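Local coordinates for protein arabinan-endo 1,5-alpha-l-arabinase (Bacillus subtilis, PDB 1UV4) that hydrolyses internal alpha-1,5-L-arabinofuranosidic linkages in linear arabinan and branched sugar beet arabinan during plant cell-wall breakdown, as a calcium-binding secreted enzyme, at residues G118-S123 / P144-G149. Numbering follows the deposited sequence.
Sequences GLVIRS and PWLAFG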
loop_
_atom_site.group_PDB
_atom_site.type_symbol
_atom_site.label_atom_id
_atom_site.label_comp_id
_atom_site.label_asym_id
_atom_site.label_seq_id
_atom_site.Cartn_x
_atom_site.Cartn_y
_atom_site.Cartn_z
ATOM N N GLY A 118 -11.998 -7.021 12.505
ATOM C CA GLY A 118 -12.642 -5.751 12.767
ATOM C C GLY A 118 -11.830 -4.522 12.428
ATOM O O GLY A 118 -10.865 -4.505 11.653
ATOM N N LEU A 119 -12.276 -3.420 12.990
ATOM C CA LEU A 119 -11.756 -2.107 12.688
ATOM C C LEU A 119 -10.345 -1.906 13.196
ATOM O O LEU A 119 -10.069 -2.270 14.331
ATOM C CB LEU A 119 -12.669 -1.039 13.301
ATOM C CG LEU A 119 -12.201 0.438 13.205
ATOM C CD1 LEU A 119 -12.315 0.902 11.825
ATOM C CD2 LEU A 119 -12.980 1.340 14.155
ATOM N N VAL A 120 -9.493 -1.320 12.344
ATOM C CA VAL A 120 -8.125 -0.924 12.719
ATOM C C VAL A 120 -8.098 0.577 13.097
ATOM O O VAL A 120 -7.791 0.938 14.242
ATOM C CB VAL A 120 -7.172 -1.271 11.596
ATOM C CG1 VAL A 120 -5.770 -0.823 11.961
ATOM C CG2 VAL A 120 -7.204 -2.773 11.342
ATOM N N ILE A 121 -8.502 1.418 12.149
ATOM C CA ILE A 121 -8.593 2.862 12.355
ATOM C C ILE A 121 -9.514 3.404 11.295
ATOM O O ILE A 121 -9.574 2.875 10.162
ATOM C CB ILE A 121 -7.173 3.493 12.303
ATOM C CG1 ILE A 121 -7.171 4.955 12.773
ATOM C CG2 ILE A 121 -6.549 3.307 10.927
ATOM C CD1 ILE A 121 -5.837 5.481 13.070
ATOM N N ARG A 122 -10.215 4.478 11.619
ATOM C CA ARG A 122 -11.094 5.129 10.648
ATOM C C ARG A 122 -10.788 6.648 10.585
ATOM O O ARG A 122 -10.043 7.221 11.424
ATOM C CB ARG A 122 -12.561 4.786 10.899
ATOM C CG ARG A 122 -13.079 5.092 12.269
ATOM C CD ARG A 122 -13.213 6.515 12.598
ATOM N NE ARG A 122 -14.055 6.616 13.805
ATOM C CZ ARG A 122 -15.375 6.739 13.828
ATOM N NH1 ARG A 122 -16.083 6.857 12.712
ATOM N NH2 ARG A 122 -15.983 6.793 15.006
ATOM N N SER A 123 -11.380 7.272 9.578
ATOM C CA SER A 123 -11.340 8.707 9.416
ATOM C C SER A 123 -12.740 9.250 9.048
ATOM O O SER A 123 -13.562 8.514 8.497
ATOM C CB SER A 123 -10.349 9.121 8.313
ATOM O OG SER A 123 -10.649 8.489 7.075
ATOM N N PRO A 144 5.462 -4.706 15.329
ATOM C CA PRO A 144 4.625 -4.145 14.276
ATOM C C PRO A 144 4.196 -2.684 14.434
ATOM O O PRO A 144 3.836 -2.253 15.536
ATOM C CB PRO A 144 3.403 -5.070 14.297
ATOM C CG PRO A 144 3.266 -5.489 15.747
ATOM C CD PRO A 144 4.692 -5.640 16.180
ATOM N N TRP A 145 4.116 -2.003 13.305
ATOM C CA TRP A 145 3.629 -0.646 13.161
ATOM C C TRP A 145 2.809 -0.597 11.872
ATOM O O TRP A 145 2.994 -1.397 10.955
ATOM C CB TRP A 145 4.794 0.342 13.013
ATOM C CG TRP A 145 5.645 0.554 14.209
ATOM C CD1 TRP A 145 6.497 -0.315 14.771
ATOM C CD2 TRP A 145 5.768 1.780 14.952
ATOM N NE1 TRP A 145 7.139 0.254 15.845
ATOM C CE2 TRP A 145 6.714 1.558 15.966
ATOM C CE3 TRP A 145 5.164 3.056 14.852
ATOM C CZ2 TRP A 145 7.059 2.542 16.903
ATOM C CZ3 TRP A 145 5.552 4.034 15.750
ATOM C CH2 TRP A 145 6.470 3.762 16.772
ATOM N N LEU A 146 1.932 0.384 11.811
ATOM C CA LEU A 146 1.064 0.571 10.617
ATOM C C LEU A 146 1.211 1.987 10.067
ATOM O O LEU A 146 1.031 2.959 10.802
ATOM C CB LEU A 146 -0.408 0.343 10.972
ATOM C CG LEU A 146 -1.403 0.349 9.781
ATOM C CD1 LEU A 146 -1.332 -0.936 9.022
ATOM C CD2 LEU A 146 -2.840 0.666 10.320
ATOM N N ALA A 147 1.546 2.082 8.784
ATOM C CA ALA A 147 1.491 3.373 8.071
ATOM C C ALA A 147 0.259 3.377 7.169
ATOM O O ALA A 147 -0.262 2.344 6.760
ATOM C CB ALA A 147 2.727 3.590 7.292
ATOM N N PHE A 148 -0.252 4.565 6.903
ATOM C CA PHE A 148 -1.390 4.718 6.002
ATOM C C PHE A 148 -1.528 6.160 5.572
ATOM O O PHE A 148 -0.867 7.044 6.038
ATOM C CB PHE A 148 -2.694 4.218 6.646
ATOM C CG PHE A 148 -3.170 5.068 7.804
ATOM C CD1 PHE A 148 -2.750 4.785 9.091
ATOM C CD2 PHE A 148 -3.982 6.166 7.595
ATOM C CE1 PHE A 148 -3.163 5.542 10.129
ATOM C CE2 PHE A 148 -4.399 6.953 8.658
ATOM C CZ PHE A 148 -3.987 6.631 9.931
ATOM N N GLY A 149 -2.396 6.370 4.610
ATOM C CA GLY A 149 -2.834 7.701 4.198
ATOM C C GLY A 149 -2.939 7.939 2.709
ATOM O O GLY A 149 -2.380 7.234 1.881
#
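Ile121 meets the aromatic ring of Phe148 with two of its branches. Its terminal methyl CD1 lies 3.8 Å from Phe148 CZ and 4.0 Å from CE1, while the branch methyl CG2 sits over one face of the ring, offset toward the rim, 4.1 Å from CE1. The two side chains run at about a right angle. Ile121 holds CG1 anti to its backbone N (chi1 -169°) and continues extended to CD1, which carries this methyl to the far corner of the ring. One residue back along 118-123 and two back along 144-149, Val120 CG1 touches Leu146 CD2 at 3.7 Å, a methyl-to-methyl meeting in which the side chains slant across each other. The contact is wholly apolar and small, burying 140 Å² in all, and it joins strands rather than pairing them: the nearest CA atoms, those of Val120 and Leu146, are 9.5 Å apart.

Two neighbours in sequence can both point at the other strand because Val120 and Ile121 form a classic beta bulge opposite Ile101, with both residues hydrogen-bonded to it through the backbone. Val120 and Phe148 also rest on the Ile101 side chain, and Leu146 packs on Leu160 of strand 155-160. Just beyond, Ser123 OG is hydrogen-bonded to Asn97 O and Ala131 N; Ala131, which also lies near Ile121, is a probable substrate-binding residue, and Asp133, thought to tune and orient the catalytic acid, lies about 6 Å from Phe148 between side chains. The segments belong to successive antiparallel blades, 118-123 on the outermost strand of the first and 144-149 within the next, so their apolar contact is the face-to-face packing between adjacent blades of the five-bladed beta-propeller of glycoside hydrolase family 43.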